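PDB 6PFX: D-alanyl transferase DltD from Enterococcus faecium TX0133A04, which probably takes part in the D-alanylation of lipoteichoic acid in the Gram-positive cell wall, as a membrane-associated member of the DltD family. Local coordinates for residues 117-127 / 150-159; 217-227 / 351-359. All blocks are in the same frame, centred on the assembly; numbering follows the deposited sequence.

Contact 1 of 2, residues 117-127 / 150-159; sequences FNTYYSELQTY and FSKVKENDTL
The rings of Phe117 and Phe150 lie face to face, their centroids 3.8 Å apart and their planes 8° from parallel. Phe117 CB rests over the Phe150 face as a CH-pi contact. Val153 CG2 meets the edge of the Phe117 ring, 4.0 Å from CZ. The same methyl makes an off-centre CH-pi contact with the Tyr121 ring, serving both rings. A chi1 of 171° turns the Tyr121 ring away from its backbone N and across to 150-159, where its OH lies 3.3 Å from Leu159 CD2.

Lys152 runs extended past Asn118, with CB 3.6 Å from Asn118 OD1. Water 1 joins Asn118 OD1 to Lys152 N, and water 2 donates to both Asn118 O and Tyr121 O and takes a weak bond from Lys152 NZ. At the far edge Asn156 ND2 donates to Tyr127 OH at 2.9 Å. The N-H...O angle is 138°, so the bond is bent, and the hydroxyl lies in the amide plane. Asn156 OD1 caps the next helix by accepting from Leu159 N. Tyr127 OH is also hydrogen-bonded to Gln183. Water 3 is hydrogen-bonded to Tyr121 OH, donates to Glu123 OE2 and takes a weak bond from Asn156 ND2.

The contact joins two places where one helix ends and the next begins, 114-120 into 123-132 and 151-154 into 157-167. Helix 79-89 touches Phe117 through Leu80, and helix 181-193 packs Trp184 against Tyr127.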
loop_
_atom_site.group_PDB
_atom_site.type_symbol
_atom_site.label_atom_id
_atom_site.label_comp_id
_atom_site.label_asym_id
_atom_site.label_seq_id
_atom_site.Cartn_x
_atom_site.Cartn_y
_atom_site.Cartn_z
ATOM N N PHE A 117 -10.922 -5.608 5.914
ATOM C CA PHE A 117 -10.213 -6.847 6.200
ATOM C C PHE A 117 -10.904 -8.023 5.521
ATOM O O PHE A 117 -10.254 -8.867 4.889
ATOM C CB PHE A 117 -10.128 -7.089 7.706
ATOM C CG PHE A 117 -9.560 -8.432 8.043
ATOM C CD1 PHE A 117 -8.195 -8.627 8.087
ATOM C CD2 PHE A 117 -10.393 -9.507 8.255
ATOM C CE1 PHE A 117 -7.671 -9.870 8.357
ATOM C CE2 PHE A 117 -9.873 -10.755 8.535
ATOM C CZ PHE A 117 -8.512 -10.935 8.580
ATOM N N ASN A 118 -12.236 -8.086 5.639
ATOM C CA ASN A 118 -12.989 -9.221 5.116
ATOM C C ASN A 118 -12.872 -9.327 3.599
ATOM O O ASN A 118 -12.836 -10.435 3.052
ATOM C CB ASN A 118 -14.462 -9.112 5.518
ATOM C CG ASN A 118 -14.683 -9.318 7.004
ATOM O OD1 ASN A 118 -13.814 -9.822 7.714
ATOM N ND2 ASN A 118 -15.860 -8.929 7.482
ATOM N N THR A 119 -12.822 -8.190 2.898
ATOM C CA THR A 119 -12.755 -8.234 1.441
ATOM C C THR A 119 -11.498 -8.945 0.955
ATOM O O THR A 119 -11.538 -9.688 -0.033
ATOM C CB THR A 119 -12.803 -6.819 0.865
ATOM O OG1 THR A 119 -14.056 -6.220 1.197
ATOM C CG2 THR A 119 -12.634 -6.847 -0.649
ATOM N N TYR A 120 -10.370 -8.723 1.622
ATOM C CA TYR A 120 -9.097 -9.257 1.166
ATOM C C TYR A 120 -8.608 -10.439 1.977
ATOM O O TYR A 120 -7.592 -11.039 1.607
ATOM C CB TYR A 120 -8.047 -8.146 1.143
ATOM C CG TYR A 120 -8.429 -7.062 0.179
ATOM C CD1 TYR A 120 -8.112 -7.177 -1.168
ATOM C CD2 TYR A 120 -9.134 -5.942 0.601
ATOM C CE1 TYR A 120 -8.463 -6.197 -2.072
ATOM C CE2 TYR A 120 -9.498 -4.951 -0.302
ATOM C CZ TYR A 120 -9.157 -5.091 -1.638
ATOM O OH TYR A 120 -9.497 -4.129 -2.558
ATOM N N TYR A 121 -9.304 -10.807 3.052
ATOM C CA TYR A 121 -8.889 -11.962 3.835
ATOM C C TYR A 121 -8.797 -13.184 2.929
ATOM O O TYR A 121 -9.761 -13.530 2.237
ATOM C CB TYR A 121 -9.871 -12.241 4.967
ATOM C CG TYR A 121 -9.575 -13.553 5.662
ATOM C CD1 TYR A 121 -8.378 -13.747 6.339
ATOM C CD2 TYR A 121 -10.485 -14.599 5.629
ATOM C CE1 TYR A 121 -8.098 -14.955 6.972
ATOM C CE2 TYR A 121 -10.214 -15.806 6.254
ATOM C CZ TYR A 121 -9.020 -15.975 6.925
ATOM O OH TYR A 121 -8.739 -17.169 7.552
ATOM N N SER A 122 -7.628 -13.825 2.931
ATOM C CA SER A 122 -7.319 -14.941 2.047
ATOM C C SER A 122 -6.930 -16.127 2.916
ATOM O O SER A 122 -5.883 -16.097 3.575
ATOM C CB SER A 122 -6.161 -14.588 1.117
ATOM O OG SER A 122 -5.753 -15.726 0.392
ATOM N N GLU A 123 -7.774 -17.160 2.938
ATOM C CA GLU A 123 -7.394 -18.386 3.626
ATOM C C GLU A 123 -6.117 -18.961 3.029
ATOM O O GLU A 123 -5.268 -19.495 3.753
ATOM C CB GLU A 123 -8.512 -19.424 3.536
ATOM C CG GLU A 123 -9.676 -19.182 4.477
ATOM C CD GLU A 123 -10.783 -20.207 4.294
ATOM O OE1 GLU A 123 -11.165 -20.474 3.134
ATOM O OE2 GLU A 123 -11.261 -20.756 5.308
ATOM N N LEU A 124 -5.974 -18.880 1.700
ATOM C CA LEU A 124 -4.791 -19.417 1.031
ATOM C C LEU A 124 -3.525 -18.774 1.581
ATOM O O LEU A 124 -2.563 -19.464 1.935
ATOM C CB LEU A 124 -4.893 -19.192 -0.485
ATOM C CG LEU A 124 -3.658 -19.532 -1.329
ATOM C CD1 LEU A 124 -3.209 -20.988 -1.201
ATOM C CD2 LEU A 124 -3.890 -19.188 -2.813
ATOM N N GLN A 125 -3.514 -17.444 1.668
ATOM C CA GLN A 125 -2.319 -16.744 2.121
ATOM C C GLN A 125 -2.104 -16.920 3.612
ATOM O O GLN A 125 -0.952 -16.962 4.066
ATOM C CB GLN A 125 -2.441 -15.266 1.758
ATOM C CG GLN A 125 -2.397 -15.041 0.258
ATOM C CD GLN A 125 -2.585 -13.598 -0.129
ATOM O OE1 GLN A 125 -3.002 -12.767 0.678
ATOM N NE2 GLN A 125 -2.270 -13.289 -1.376
ATOM N N THR A 126 -3.188 -17.015 4.388
ATOM C CA THR A 126 -3.065 -17.289 5.815
ATOM C C THR A 126 -2.432 -18.656 6.039
ATOM O O THR A 126 -1.490 -18.795 6.829
ATOM C CB THR A 126 -4.442 -17.206 6.481
ATOM O OG1 THR A 126 -5.020 -15.913 6.255
ATOM C CG2 THR A 126 -4.327 -17.440 7.977
ATOM N N TYR A 127 -2.915 -19.673 5.319
ATOM C CA TYR A 127 -2.341 -21.005 5.449
ATOM C C TYR A 127 -0.911 -21.032 4.919
ATOM O O TYR A 127 -0.043 -21.706 5.489
ATOM C CB TYR A 127 -3.205 -22.023 4.704
ATOM C CG TYR A 127 -4.594 -22.263 5.257
ATOM C CD1 TYR A 127 -5.054 -21.597 6.384
ATOM C CD2 TYR A 127 -5.445 -23.178 4.644
ATOM C CE1 TYR A 127 -6.313 -21.825 6.875
ATOM C CE2 TYR A 127 -6.705 -23.421 5.143
ATOM C CZ TYR A 127 -7.134 -22.732 6.251
ATOM O OH TYR A 127 -8.391 -22.945 6.750
ATOM N N PHE A 150 -11.026 -10.810 14.389
ATOM C CA PHE A 150 -11.926 -10.693 13.251
ATOM C C PHE A 150 -12.840 -11.908 13.193
ATOM O O PHE A 150 -12.369 -13.049 13.193
ATOM C CB PHE A 150 -11.124 -10.576 11.959
ATOM C CG PHE A 150 -10.393 -9.274 11.816
ATOM C CD1 PHE A 150 -11.081 -8.121 11.484
ATOM C CD2 PHE A 150 -9.023 -9.198 12.013
ATOM C CE1 PHE A 150 -10.422 -6.907 11.348
ATOM C CE2 PHE A 150 -8.351 -7.984 11.876
ATOM C CZ PHE A 150 -9.056 -6.837 11.536
ATOM N N SER A 151 -14.149 -11.655 13.134
ATOM C CA SER A 151 -15.119 -12.744 13.192
ATOM C C SER A 151 -14.957 -13.716 12.034
ATOM O O SER A 151 -15.182 -14.920 12.203
ATOM C CB SER A 151 -16.534 -12.167 13.227
ATOM O OG SER A 151 -16.722 -11.409 14.407
ATOM N N LYS A 152 -14.568 -13.226 10.854
ATOM C CA LYS A 152 -14.415 -14.125 9.718
ATOM C C LYS A 152 -13.366 -15.189 10.005
ATOM O O LYS A 152 -13.505 -16.335 9.567
ATOM C CB LYS A 152 -14.051 -13.334 8.463
ATOM C CG LYS A 152 -14.264 -14.104 7.171
ATOM C CD LYS A 152 -14.397 -13.162 5.986
ATOM C CE LYS A 152 -15.052 -13.859 4.803
ATOM N NZ LYS A 152 -15.237 -12.947 3.640
ATOM N N VAL A 153 -12.315 -14.834 10.745
ATOM C CA VAL A 153 -11.305 -15.815 11.130
ATOM C C VAL A 153 -11.874 -16.791 12.151
ATOM O O VAL A 153 -11.634 -18.003 12.074
ATOM C CB VAL A 153 -10.059 -15.081 11.659
ATOM C CG1 VAL A 153 -9.084 -16.051 12.333
ATOM C CG2 VAL A 153 -9.371 -14.317 10.535
ATOM N N LYS A 154 -12.650 -16.276 13.114
ATOM C CA LYS A 154 -13.240 -17.090 14.168
ATOM C C LYS A 154 -14.245 -18.109 13.636
ATOM O O LYS A 154 -14.544 -19.089 14.330
ATOM C CB LYS A 154 -13.967 -16.192 15.186
ATOM C CG LYS A 154 -13.117 -15.136 15.902
ATOM C CD LYS A 154 -12.075 -15.742 16.838
ATOM C CE LYS A 154 -12.710 -16.557 17.960
ATOM N NZ LYS A 154 -11.718 -16.977 18.992
ATOM N N GLU A 155 -14.790 -17.895 12.435
ATOM C CA GLU A 155 -15.670 -18.891 11.842
ATOM C C GLU A 155 -14.977 -20.238 11.690
ATOM O O GLU A 155 -15.649 -21.272 11.604
ATOM C CB GLU A 155 -16.093 -18.465 10.438
ATOM C CG GLU A 155 -16.953 -17.228 10.359
ATOM C CD GLU A 155 -17.225 -16.829 8.914
ATOM O OE1 GLU A 155 -16.965 -17.648 8.004
ATOM O OE2 GLU A 155 -17.683 -15.697 8.680
ATOM N N ASN A 156 -13.648 -20.231 11.630
ATOM C CA ASN A 156 -12.833 -21.409 11.344
ATOM C C ASN A 156 -12.225 -21.888 12.654
ATOM O O ASN A 156 -11.225 -21.340 13.120
ATOM C CB ASN A 156 -11.748 -20.997 10.353
ATOM C CG ASN A 156 -10.964 -22.168 9.808
ATOM O OD1 ASN A 156 -10.832 -23.207 10.455
ATOM N ND2 ASN A 156 -10.428 -22.001 8.606
ATOM N N ASP A 157 -12.818 -22.937 13.240
ATOM C CA ASP A 157 -12.409 -23.368 14.576
ATOM C C ASP A 157 -11.027 -24.015 14.572
ATOM O O ASP A 157 -10.250 -23.834 15.517
ATOM C CB ASP A 157 -13.446 -24.323 15.172
ATOM C CG ASP A 157 -14.710 -23.610 15.613
ATOM O OD1 ASP A 157 -14.639 -22.397 15.911
ATOM O OD2 ASP A 157 -15.775 -24.265 15.665
ATOM N N THR A 158 -10.705 -24.789 13.540
ATOM C CA THR A 158 -9.373 -25.380 13.459
ATOM C C THR A 158 -8.303 -24.297 13.388
ATOM O O THR A 158 -7.313 -24.334 14.129
ATOM C CB THR A 158 -9.315 -26.320 12.259
ATOM O OG1 THR A 158 -10.336 -27.317 12.411
ATOM C CG2 THR A 158 -7.957 -26.987 12.164
ATOM N N LEU A 159 -8.493 -23.310 12.512
ATOM C CA LEU A 159 -7.528 -22.217 12.414
ATOM C C LEU A 159 -7.445 -21.440 13.720
ATOM O O LEU A 159 -6.351 -21.074 14.166
ATOM C CB LEU A 159 -7.900 -21.298 11.249
ATOM C CG LEU A 159 -7.201 -19.938 11.160
ATOM C CD1 LEU A 159 -5.727 -20.125 10.857
ATOM C CD2 LEU A 159 -7.850 -19.064 10.098
HETATM O O HOH W 1 -14.312 -10.317 10.356
HETATM O O HOH W 2 -12.293 -12.728 1.921
HETATM O O HOH W 3 -10.795 -18.905 7.443
#

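Contact 2 of 2, residues 217-227 / 351-359; sequences YQETELSILAN and WKGWLAADQ
Helices 219-227 and 351-359 run nearly antiparallel, at 161°, with their axes 9.2 Å apart at closest approach. The backbones come nearest at Ala226 and Trp351, whose CA atoms are 5.2 Å apart. Here Ala226 CB touches Trp351 CB at 3.8 Å. Leu355 fills the middle. Its CD1 meets Leu222 CB, and its CD2 presses on the backbone of Ser223, 3.4 Å from N.

Lys352 bends at chi2 and chi3, which folds its chain over Ala226 CB and past Asn227 OD1. NZ then donates to Ser223 OG at 2.8 Å. Toward the N-terminal end of 217-227 Tyr217 OH accepts from Gln359 NE2 at 2.8 Å, with an N-H...O angle of 149°. It donates weakly to Asp358 OD2. Gln359 NE2 also donates to Leu355 O, one turn back in its own helix, so two bonds hold the amide.

The contact is therefore an apolar row of Ala226, Trp351, Leu222 and Leu355, with the lysine-serine bond beside it and the tyrosine cluster at one end. Two bonds grip Tyr217 OH and fix its position, while a salt bridge from Arg65 to Asp358 OD1 probably keeps the neighbouring carboxylate ionised.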
loop_
_atom_site.group_PDB
_atom_site.type_symbol
_atom_site.label_atom_id
_atom_site.label_comp_id
_atom_site.label_asym_id
_atom_site.label_seq_id
_atom_site.Cartn_x
_atom_site.Cartn_y
_atom_site.Cartn_z
ATOM N N TYR A 217 11.357 12.196 -22.421
ATOM C CA TYR A 217 11.005 12.583 -21.066
ATOM C C TYR A 217 11.645 13.927 -20.744
ATOM O O TYR A 217 12.852 14.113 -20.916
ATOM C CB TYR A 217 11.515 11.528 -20.098
ATOM C CG TYR A 217 11.071 11.721 -18.677
ATOM C CD1 TYR A 217 11.725 12.614 -17.837
ATOM C CD2 TYR A 217 10.010 10.997 -18.177
ATOM C CE1 TYR A 217 11.313 12.788 -16.533
ATOM C CE2 TYR A 217 9.601 11.152 -16.876
ATOM C CZ TYR A 217 10.271 12.037 -16.057
ATOM O OH TYR A 217 9.868 12.220 -14.754
ATOM N N GLN A 218 10.832 14.864 -20.272
ATOM C CA GLN A 218 11.295 16.201 -19.904
ATOM C C GLN A 218 10.370 16.629 -18.772
ATOM O O GLN A 218 9.172 16.822 -18.996
ATOM C CB GLN A 218 11.222 17.137 -21.108
ATOM C CG GLN A 218 12.317 18.198 -21.142
ATOM C CD GLN A 218 12.251 19.152 -19.959
ATOM O OE1 GLN A 218 11.169 19.492 -19.489
ATOM N NE2 GLN A 218 13.415 19.588 -19.471
ATOM N N GLU A 219 10.904 16.711 -17.548
ATOM C CA GLU A 219 10.041 16.889 -16.382
ATOM C C GLU A 219 9.180 18.143 -16.488
ATOM O O GLU A 219 8.026 18.129 -16.051
ATOM C CB GLU A 219 10.852 16.872 -15.087
ATOM C CG GLU A 219 10.003 16.857 -13.850
ATOM C CD GLU A 219 9.496 18.246 -13.492
ATOM O OE1 GLU A 219 10.058 19.229 -14.032
ATOM O OE2 GLU A 219 8.529 18.361 -12.696
ATOM N N THR A 220 9.715 19.240 -17.042
ATOM C CA THR A 220 8.943 20.481 -17.050
ATOM C C THR A 220 7.843 20.438 -18.103
ATOM O O THR A 220 6.735 20.923 -17.855
ATOM C CB THR A 220 9.850 21.688 -17.277
ATOM O OG1 THR A 220 10.806 21.769 -16.218
ATOM C CG2 THR A 220 9.055 23.004 -17.301
ATOM N N GLU A 221 8.129 19.896 -19.294
ATOM C CA GLU A 221 7.051 19.642 -20.248
ATOM C C GLU A 221 5.959 18.803 -19.601
ATOM O O GLU A 221 4.762 19.082 -19.768
ATOM C CB GLU A 221 7.603 18.933 -21.488
ATOM C CG GLU A 221 8.598 19.793 -22.251
ATOM C CD GLU A 221 9.266 19.087 -23.415
ATOM O OE1 GLU A 221 9.002 17.886 -23.637
ATOM O OE2 GLU A 221 10.074 19.747 -24.106
ATOM N N LEU A 222 6.359 17.769 -18.852
ATOM C CA LEU A 222 5.389 16.917 -18.175
ATOM C C LEU A 222 4.617 17.686 -17.110
ATOM O O LEU A 222 3.404 17.510 -16.978
ATOM C CB LEU A 222 6.072 15.691 -17.565
ATOM C CG LEU A 222 6.575 14.643 -18.547
ATOM C CD1 LEU A 222 7.353 13.561 -17.845
ATOM C CD2 LEU A 222 5.421 14.018 -19.286
ATOM N N SER A 223 5.304 18.538 -16.341
ATOM C CA SER A 223 4.638 19.349 -15.329
ATOM C C SER A 223 3.615 20.286 -15.959
ATOM O O SER A 223 2.491 20.421 -15.457
ATOM C CB SER A 223 5.697 20.148 -14.571
ATOM O OG SER A 223 5.107 21.022 -13.632
ATOM N N ILE A 224 3.988 20.936 -17.063
ATOM C CA ILE A 224 3.061 21.815 -17.767
ATOM C C ILE A 224 1.827 21.044 -18.200
ATOM O O ILE A 224 0.694 21.516 -18.047
ATOM C CB ILE A 224 3.768 22.474 -18.963
ATOM C CG1 ILE A 224 4.747 23.533 -18.467
ATOM C CG2 ILE A 224 2.748 23.064 -19.924
ATOM C CD1 ILE A 224 5.722 23.958 -19.528
ATOM N N LEU A 225 2.026 19.838 -18.738
ATOM C CA LEU A 225 0.900 19.026 -19.178
ATOM C C LEU A 225 0.046 18.608 -17.991
ATOM O O LEU A 225 -1.189 18.635 -18.071
ATOM C CB LEU A 225 1.401 17.806 -19.954
ATOM C CG LEU A 225 0.325 16.817 -20.404
ATOM C CD1 LEU A 225 -0.572 17.405 -21.445
ATOM C CD2 LEU A 225 0.977 15.540 -20.936
ATOM N N ALA A 226 0.679 18.235 -16.873
ATOM C CA ALA A 226 -0.085 17.854 -15.688
ATOM C C ALA A 226 -0.932 19.016 -15.177
ATOM O O ALA A 226 -2.072 18.821 -14.729
ATOM C CB ALA A 226 0.845 17.328 -14.591
ATOM N N ASN A 227 -0.379 20.231 -15.206
ATOM C CA ASN A 227 -1.140 21.400 -14.792
ATOM C C ASN A 227 -2.280 21.679 -15.761
ATOM O O ASN A 227 -3.380 22.052 -15.335
ATOM C CB ASN A 227 -0.224 22.616 -14.684
ATOM C CG ASN A 227 0.629 22.602 -13.437
ATOM O OD1 ASN A 227 0.268 22.007 -12.421
ATOM N ND2 ASN A 227 1.747 23.302 -13.493
ATOM N N TRP A 351 -2.297 14.099 -10.912
ATOM C CA TRP A 351 -1.378 14.363 -12.024
ATOM C C TRP A 351 -0.007 14.849 -11.547
ATOM O O TRP A 351 1.031 14.249 -11.860
ATOM C CB TRP A 351 -2.031 15.372 -12.972
ATOM C CG TRP A 351 -3.460 15.017 -13.318
ATOM C CD1 TRP A 351 -3.881 14.233 -14.352
ATOM C CD2 TRP A 351 -4.649 15.426 -12.616
ATOM N NE1 TRP A 351 -5.252 14.117 -14.333
ATOM C CE2 TRP A 351 -5.748 14.849 -13.286
ATOM C CE3 TRP A 351 -4.889 16.219 -11.481
ATOM C CZ2 TRP A 351 -7.068 15.050 -12.873
ATOM C CZ3 TRP A 351 -6.205 16.424 -11.070
ATOM C CH2 TRP A 351 -7.276 15.833 -11.765
ATOM N N LYS A 352 0.024 15.937 -10.790
ATOM C CA LYS A 352 1.305 16.474 -10.348
ATOM C C LYS A 352 1.946 15.599 -9.283
ATOM O O LYS A 352 3.182 15.549 -9.190
ATOM C CB LYS A 352 1.091 17.906 -9.868
ATOM C CG LYS A 352 0.926 18.880 -11.037
ATOM C CD LYS A 352 2.253 19.303 -11.615
ATOM C CE LYS A 352 2.987 20.243 -10.673
ATOM N NZ LYS A 352 4.441 20.313 -10.983
ATOM N N GLY A 353 1.126 14.906 -8.490
ATOM C CA GLY A 353 1.652 14.088 -7.414
ATOM C C GLY A 353 2.361 12.856 -7.930
ATOM O O GLY A 353 3.479 12.545 -7.508
ATOM N N TRP A 354 1.723 12.140 -8.863
ATOM C CA TRP A 354 2.397 11.024 -9.520
ATOM C C TRP A 354 3.634 11.493 -10.280
ATOM O O TRP A 354 4.644 10.786 -10.322
ATOM C CB TRP A 354 1.439 10.263 -10.441
ATOM C CG TRP A 354 0.541 9.299 -9.722
ATOM C CD1 TRP A 354 -0.830 9.272 -9.744
ATOM C CD2 TRP A 354 0.947 8.206 -8.879
ATOM N NE1 TRP A 354 -1.294 8.231 -8.973
ATOM C CE2 TRP A 354 -0.226 7.565 -8.429
ATOM C CE3 TRP A 354 2.189 7.701 -8.471
ATOM C CZ2 TRP A 354 -0.192 6.455 -7.587
ATOM C CZ3 TRP A 354 2.219 6.599 -7.637
ATOM C CH2 TRP A 354 1.035 5.989 -7.206
ATOM N N LEU A 355 3.583 12.668 -10.902
ATOM C CA LEU A 355 4.790 13.147 -11.562
ATOM C C LEU A 355 5.892 13.412 -10.545
ATOM O O LEU A 355 7.051 13.046 -10.779
ATOM C CB LEU A 355 4.503 14.394 -12.385
ATOM C CG LEU A 355 5.718 15.008 -13.072
ATOM C CD1 LEU A 355 6.281 14.046 -14.103
ATOM C CD2 LEU A 355 5.403 16.354 -13.718
ATOM N N ALA A 356 5.543 13.999 -9.391
ATOM C CA ALA A 356 6.552 14.246 -8.365
ATOM C C ALA A 356 7.124 12.934 -7.860
ATOM O O ALA A 356 8.328 12.818 -7.601
ATOM C CB ALA A 356 5.943 15.006 -7.184
ATOM N N ALA A 357 6.261 11.938 -7.689
ATOM C CA ALA A 357 6.716 10.631 -7.244
ATOM C C ALA A 357 7.710 10.051 -8.234
ATOM O O ALA A 357 8.700 9.424 -7.834
ATOM C CB ALA A 357 5.506 9.722 -7.032
ATOM N N ASP A 358 7.474 10.273 -9.531
ATOM C CA ASP A 358 8.366 9.724 -10.534
ATOM C C ASP A 358 9.788 10.241 -10.374
ATOM O O ASP A 358 10.734 9.564 -10.789
ATOM C CB ASP A 358 7.874 10.011 -11.951
ATOM C CG ASP A 358 8.636 9.196 -12.987
ATOM O OD1 ASP A 358 8.672 7.961 -12.819
ATOM O OD2 ASP A 358 9.236 9.778 -13.926
ATOM N N GLN A 359 9.960 11.451 -9.832
ATOM C CA GLN A 359 11.301 11.999 -9.653
ATOM C C GLN A 359 12.115 11.197 -8.650
ATOM O O GLN A 359 13.347 11.312 -8.623
ATOM C CB GLN A 359 11.227 13.462 -9.236
ATOM C CG GLN A 359 10.351 14.320 -10.157
ATOM C CD GLN A 359 10.584 14.089 -11.639
ATOM O OE1 GLN A 359 11.695 14.259 -12.138
ATOM N NE2 GLN A 359 9.537 13.673 -12.352
#

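Contacts 1 and 2 lie on opposite sides of the chain's centre. Their own centres are 41 Å apart, and their nearest atoms are about 15 Å apart without touching. They follow in series along the chain: contact 1 closes before contact 2 opens. Contact 1 joins segments 23 residues apart, whereas contact 2 brings together helices separated by 124 residues. The parallel five-stranded sheet fits the SGNH hydrolase clan. Ser46, His348 and Asp345 have charge-relay geometry consistent with a catalytic triad. Contact 2 lies beside this probable site: the side chain of Trp351 is near the three residues but does not touch them.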